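Local coordinates for protein 2-hydroxymethyl glutarate dehydrogenase (Eubacterium barkeri, PDB 3CKY) that catalyses the NAD-dependent interconversion of 2-formylglutarate and (S)-2-hydroxymethylglutarate, a step of nicotinate fermentation, at residues Gly134-Phe147 with Leu154-Gly168. Sequence-based numbering, arbitrary orientation.
Sequences GTLTIMVGASEAVF and LSVIGKDIYHVGDTG
Thr135, Thr137 and Asp160 share one water. It donates to Thr135 O at 2.8 Å, accepts from Asp160 N at 3.0 Å, and also bonds Thr137 OG1. The water thus joins the two segments where the backbone turns a corner at Lys159 and Asp160. From there strands 136-141 and 161-165 run parallel. Tyr162 N meets Ile138 O at 2.7 Å in a nearly straight bond (168° at the hydrogen), and Val140 N returns to Tyr162 O. A beta bulge then shifts the register between Val140 and Gly141, and Ala142 N bonds Gly165 O at 3.0 Å on a lone pair in the carbonyl plane.

Ile138, Val140, Ile161 and His163 line the sheet face under helix 144-157. Ile138 and Ile161 lie side by side, with their CD1 atoms 3.7 Å apart. Ile157 crosses the end of Ile138 at about a right angle, and Val140 CG2 meets Leu154 CD2. Phe147 and His163 form an offset stack, planes 11° apart. The two side chains run antiparallel, each CB over the other's ring: His163 CB sits 3.5 Å from the centroid of the Phe147 ring, and Phe147 CB lies 4.0 Å from the centroid of the His163 ring. CG of Phe147 is anti to the backbone N (chi1 177°), which brings its ring over His163 CB, with CE1 against Ile161 CG2. An alanine here is likely to leave a gap beside Ile161 CG2 and the imidazole without its stacking partner.

Met139 and Tyr162 point from the other face and, with Val164 at the bulge, pack on a second subunit. Lys211 of that subunit forms a salt bridge with Asp160 and a hydrogen bond with Tyr162 OH. The whole is a beta-alpha-beta crossover, with helix 144-157 linking two parallel neighbours at the edge of the Rossmann-type NAD-binding domain.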
loop_
_atom_site.group_PDB
_atom_site.type_symbol
_atom_site.label_atom_id
_atom_site.label_comp_id
_atom_site.label_asym_id
_atom_site.label_seq_id
_atom_site.Cartn_x
_atom_site.Cartn_y
_atom_site.Cartn_z
ATOM N N GLY A 134 4.027 17.311 -36.626
ATOM C CA GLY A 134 4.569 16.048 -37.122
ATOM C C GLY A 134 5.826 15.608 -36.386
ATOM O O GLY A 134 6.685 14.933 -36.963
ATOM N N THR A 135 5.930 15.988 -35.113
ATOM C CA THR A 135 7.132 15.738 -34.313
ATOM C C THR A 135 6.895 14.756 -33.168
ATOM O O THR A 135 7.730 14.637 -32.265
ATOM C CB THR A 135 7.691 17.057 -33.742
ATOM O OG1 THR A 135 6.712 17.678 -32.895
ATOM C CG2 THR A 135 8.067 17.994 -34.874
ATOM N N LEU A 136 5.769 14.043 -33.220
ATOM C CA LEU A 136 5.420 13.050 -32.205
ATOM C C LEU A 136 6.520 12.012 -32.010
ATOM O O LEU A 136 7.164 11.589 -32.977
ATOM C CB LEU A 136 4.132 12.310 -32.597
ATOM C CG LEU A 136 2.814 13.071 -32.504
ATOM C CD1 LEU A 136 1.703 12.219 -33.098
ATOM C CD2 LEU A 136 2.502 13.462 -31.067
ATOM N N THR A 137 6.728 11.602 -30.762
ATOM C CA THR A 137 7.549 10.425 -30.475
ATOM C C THR A 137 6.634 9.224 -30.508
ATOM O O THR A 137 5.591 9.220 -29.866
ATOM C CB THR A 137 8.265 10.532 -29.122
ATOM O OG1 THR A 137 9.214 11.599 -29.190
ATOM C CG2 THR A 137 8.997 9.237 -28.781
ATOM N N ILE A 138 7.009 8.220 -31.288
ATOM C CA ILE A 138 6.175 7.047 -31.500
ATOM C C ILE A 138 6.929 5.798 -31.063
ATOM O O ILE A 138 8.030 5.531 -31.548
ATOM C CB ILE A 138 5.730 6.932 -32.973
ATOM C CG1 ILE A 138 4.983 8.218 -33.398
ATOM C CG2 ILE A 138 4.859 5.685 -33.176
ATOM C CD1 ILE A 138 4.434 8.214 -34.825
ATOM N N MET A 139 6.328 5.045 -30.138
ATOM C CA MET A 139 6.957 3.866 -29.565
ATOM C C MET A 139 6.236 2.621 -30.094
ATOM O O MET A 139 5.066 2.401 -29.791
ATOM C CB MET A 139 6.898 3.938 -28.040
ATOM C CG MET A 139 7.682 5.128 -27.431
ATOM S SD MET A 139 6.855 5.949 -26.014
ATOM C CE MET A 139 5.404 6.602 -26.853
ATOM N N VAL A 140 6.954 1.804 -30.870
ATOM C CA VAL A 140 6.335 0.729 -31.647
ATOM C C VAL A 140 6.702 -0.667 -31.152
ATOM O O VAL A 140 7.876 -0.979 -30.959
ATOM C CB VAL A 140 6.722 0.833 -33.144
ATOM C CG1 VAL A 140 5.975 -0.222 -33.965
ATOM C CG2 VAL A 140 6.433 2.235 -33.678
ATOM N N GLY A 141 5.676 -1.492 -30.952
ATOM C CA GLY A 141 5.835 -2.909 -30.645
ATOM C C GLY A 141 5.408 -3.713 -31.853
ATOM O O GLY A 141 4.236 -3.719 -32.206
ATOM N N ALA A 142 6.360 -4.384 -32.497
ATOM C CA ALA A 142 6.075 -5.128 -33.726
ATOM C C ALA A 142 7.236 -6.028 -34.111
ATOM O O ALA A 142 8.298 -5.970 -33.501
ATOM C CB ALA A 142 5.763 -4.156 -34.859
ATOM N N SER A 143 7.021 -6.868 -35.120
ATOM C CA SER A 143 8.113 -7.621 -35.739
ATOM C C SER A 143 9.006 -6.645 -36.498
ATOM O O SER A 143 8.596 -5.526 -36.810
ATOM C CB SER A 143 7.575 -8.697 -36.690
ATOM O OG SER A 143 7.049 -8.121 -37.869
ATOM N N GLU A 144 10.228 -7.068 -36.793
ATOM C CA GLU A 144 11.141 -6.247 -37.582
ATOM C C GLU A 144 10.557 -5.949 -38.961
ATOM O O GLU A 144 10.574 -4.805 -39.410
ATOM C CB GLU A 144 12.505 -6.934 -37.721
ATOM C CG GLU A 144 13.571 -6.086 -38.413
ATOM C CD GLU A 144 13.695 -4.686 -37.827
ATOM O OE1 GLU A 144 13.746 -4.555 -36.587
ATOM O OE2 GLU A 144 13.732 -3.714 -38.610
ATOM N N ALA A 145 10.028 -6.985 -39.609
ATOM C CA ALA A 145 9.430 -6.864 -40.939
ATOM C C ALA A 145 8.287 -5.853 -40.966
ATOM O O ALA A 145 8.202 -5.035 -41.875
ATOM C CB ALA A 145 8.935 -8.226 -41.415
ATOM N N VAL A 146 7.411 -5.918 -39.965
ATOM C CA VAL A 146 6.250 -5.036 -39.894
ATOM C C VAL A 146 6.652 -3.596 -39.545
ATOM O O VAL A 146 6.042 -2.641 -40.037
ATOM C CB VAL A 146 5.200 -5.560 -38.872
ATOM C CG1 VAL A 146 4.086 -4.543 -38.660
ATOM C CG2 VAL A 146 4.620 -6.896 -39.339
ATOM N N PHE A 147 7.667 -3.432 -38.699
ATOM C CA PHE A 147 8.172 -2.093 -38.386
ATOM C C PHE A 147 8.718 -1.401 -39.630
ATOM O O PHE A 147 8.388 -0.239 -39.875
ATOM C CB PHE A 147 9.256 -2.124 -37.309
ATOM C CG PHE A 147 9.840 -0.768 -37.012
ATOM C CD1 PHE A 147 9.150 0.142 -36.216
ATOM C CD2 PHE A 147 11.066 -0.390 -37.545
ATOM C CE1 PHE A 147 9.678 1.405 -35.945
ATOM C CE2 PHE A 147 11.604 0.871 -37.275
ATOM C CZ PHE A 147 10.908 1.766 -36.469
ATOM N N LEU A 154 4.970 6.239 -40.510
ATOM C CA LEU A 154 5.208 6.757 -39.158
ATOM C C LEU A 154 6.110 7.995 -39.177
ATOM O O LEU A 154 5.903 8.937 -38.415
ATOM C CB LEU A 154 5.849 5.671 -38.279
ATOM C CG LEU A 154 4.953 4.780 -37.417
ATOM C CD1 LEU A 154 3.523 4.668 -37.941
ATOM C CD2 LEU A 154 5.598 3.404 -37.257
ATOM N N SER A 155 7.102 7.985 -40.063
ATOM C CA SER A 155 8.080 9.070 -40.151
ATOM C C SER A 155 7.511 10.385 -40.679
ATOM O O SER A 155 8.125 11.429 -40.489
ATOM C CB SER A 155 9.264 8.637 -41.013
ATOM O OG SER A 155 9.970 7.591 -40.364
ATOM N N VAL A 156 6.351 10.341 -41.333
ATOM C CA VAL A 156 5.662 11.582 -41.732
ATOM C C VAL A 156 4.938 12.215 -40.544
ATOM O O VAL A 156 5.028 13.417 -40.333
ATOM C CB VAL A 156 4.680 11.387 -42.935
ATOM C CG1 VAL A 156 3.694 10.282 -42.664
ATOM C CG2 VAL A 156 3.928 12.673 -43.226
ATOM N N ILE A 157 4.250 11.401 -39.752
ATOM C CA ILE A 157 3.447 11.914 -38.634
ATOM C C ILE A 157 4.245 12.142 -37.333
ATOM O O ILE A 157 3.816 12.906 -36.463
ATOM C CB ILE A 157 2.228 11.008 -38.363
ATOM C CG1 ILE A 157 2.659 9.578 -37.975
ATOM C CG2 ILE A 157 1.318 10.986 -39.594
ATOM C CD1 ILE A 157 1.533 8.722 -37.421
ATOM N N GLY A 158 5.399 11.491 -37.214
ATOM C CA GLY A 158 6.254 11.624 -36.030
ATOM C C GLY A 158 7.691 11.937 -36.387
ATOM O O GLY A 158 8.073 11.857 -37.549
ATOM N N LYS A 159 8.488 12.296 -35.385
ATOM C CA LYS A 159 9.913 12.538 -35.580
ATOM C C LYS A 159 10.738 11.358 -35.040
ATOM O O LYS A 159 11.342 10.617 -35.827
ATOM C CB LYS A 159 10.319 13.868 -34.935
ATOM C CG LYS A 159 11.808 14.193 -34.993
ATOM C CD LYS A 159 12.060 15.661 -34.705
ATOM C CE LYS A 159 13.502 15.906 -34.373
ATOM N NZ LYS A 159 13.830 17.350 -34.280
ATOM N N ASP A 160 10.769 11.182 -33.714
ATOM C CA ASP A 160 11.494 10.057 -33.112
ATOM C C ASP A 160 10.626 8.805 -33.098
ATOM O O ASP A 160 9.719 8.664 -32.263
ATOM C CB ASP A 160 11.955 10.396 -31.698
ATOM C CG ASP A 160 13.045 11.457 -31.673
ATOM O OD1 ASP A 160 13.645 11.712 -32.733
ATOM O OD2 ASP A 160 13.307 12.029 -30.591
ATOM N N ILE A 161 10.897 7.910 -34.048
ATOM C CA ILE A 161 10.151 6.663 -34.177
ATOM C C ILE A 161 10.991 5.529 -33.598
ATOM O O ILE A 161 12.037 5.179 -34.151
ATOM C CB ILE A 161 9.822 6.345 -35.654
ATOM C CG1 ILE A 161 9.189 7.562 -36.356
ATOM C CG2 ILE A 161 8.900 5.106 -35.749
ATOM C CD1 ILE A 161 7.996 8.151 -35.640
ATOM N N TYR A 162 10.540 4.966 -32.484
ATOM C CA TYR A 162 11.271 3.904 -31.805
ATOM C C TYR A 162 10.649 2.537 -32.058
ATOM O O TYR A 162 9.431 2.348 -31.875
ATOM C CB TYR A 162 11.296 4.148 -30.307
ATOM C CG TYR A 162 12.130 5.326 -29.889
ATOM C CD1 TYR A 162 13.493 5.185 -29.658
ATOM C CD2 TYR A 162 11.553 6.581 -29.701
ATOM C CE1 TYR A 162 14.262 6.261 -29.258
ATOM C CE2 TYR A 162 12.314 7.668 -29.295
ATOM C CZ TYR A 162 13.666 7.505 -29.081
ATOM O OH TYR A 162 14.447 8.575 -28.676
ATOM N N HIS A 163 11.490 1.597 -32.492
ATOM C CA HIS A 163 11.131 0.194 -32.511
ATOM C C HIS A 163 11.573 -0.375 -31.164
ATOM O O HIS A 163 12.713 -0.794 -30.998
ATOM C CB HIS A 163 11.791 -0.520 -33.691
ATOM C CG HIS A 163 11.400 -1.955 -33.816
ATOM N ND1 HIS A 163 10.193 -2.437 -33.359
ATOM C CD2 HIS A 163 12.048 -3.012 -34.357
ATOM C CE1 HIS A 163 10.120 -3.733 -33.601
ATOM N NE2 HIS A 163 11.231 -4.105 -34.209
ATOM N N VAL A 164 10.659 -0.366 -30.199
ATOM C CA VAL A 164 11.005 -0.624 -28.799
ATOM C C VAL A 164 11.024 -2.107 -28.458
ATOM O O VAL A 164 11.571 -2.501 -27.427
ATOM C CB VAL A 164 10.045 0.125 -27.822
ATOM C CG1 VAL A 164 10.061 1.620 -28.109
ATOM C CG2 VAL A 164 8.619 -0.423 -27.921
ATOM N N GLY A 165 10.439 -2.925 -29.317
ATOM C CA GLY A 165 10.413 -4.360 -29.088
ATOM C C GLY A 165 9.312 -4.989 -29.892
ATOM O O GLY A 165 8.825 -4.393 -30.844
ATOM N N ASP A 166 8.918 -6.200 -29.515
ATOM C CA ASP A 166 7.830 -6.880 -30.208
ATOM C C ASP A 166 6.475 -6.399 -29.673
ATOM O O ASP A 166 6.407 -5.481 -28.850
ATOM C CB ASP A 166 7.968 -8.396 -30.093
ATOM C CG ASP A 166 7.608 -9.115 -31.387
ATOM O OD1 ASP A 166 6.585 -8.760 -32.013
ATOM O OD2 ASP A 166 8.358 -10.031 -31.774
ATOM N N THR A 167 5.404 -7.008 -30.167
ATOM C CA THR A 167 4.045 -6.616 -29.821
ATOM C C THR A 167 3.855 -6.379 -28.320
ATOM O O THR A 167 4.264 -7.189 -27.488
ATOM C CB THR A 167 3.054 -7.684 -30.312
ATOM O OG1 THR A 167 3.299 -7.920 -31.701
ATOM C CG2 THR A 167 1.598 -7.234 -30.116
ATOM N N GLY A 168 3.249 -5.242 -27.992
ATOM C CA GLY A 168 3.018 -4.857 -26.609
ATOM C C GLY A 168 4.107 -3.986 -25.977
ATOM O O GLY A 168 3.841 -3.409 -24.913
HETATM O O HOH W 1 9.898 13.019 -31.568
HETATM O O HOH W 2 2.593 -6.000 -33.029
#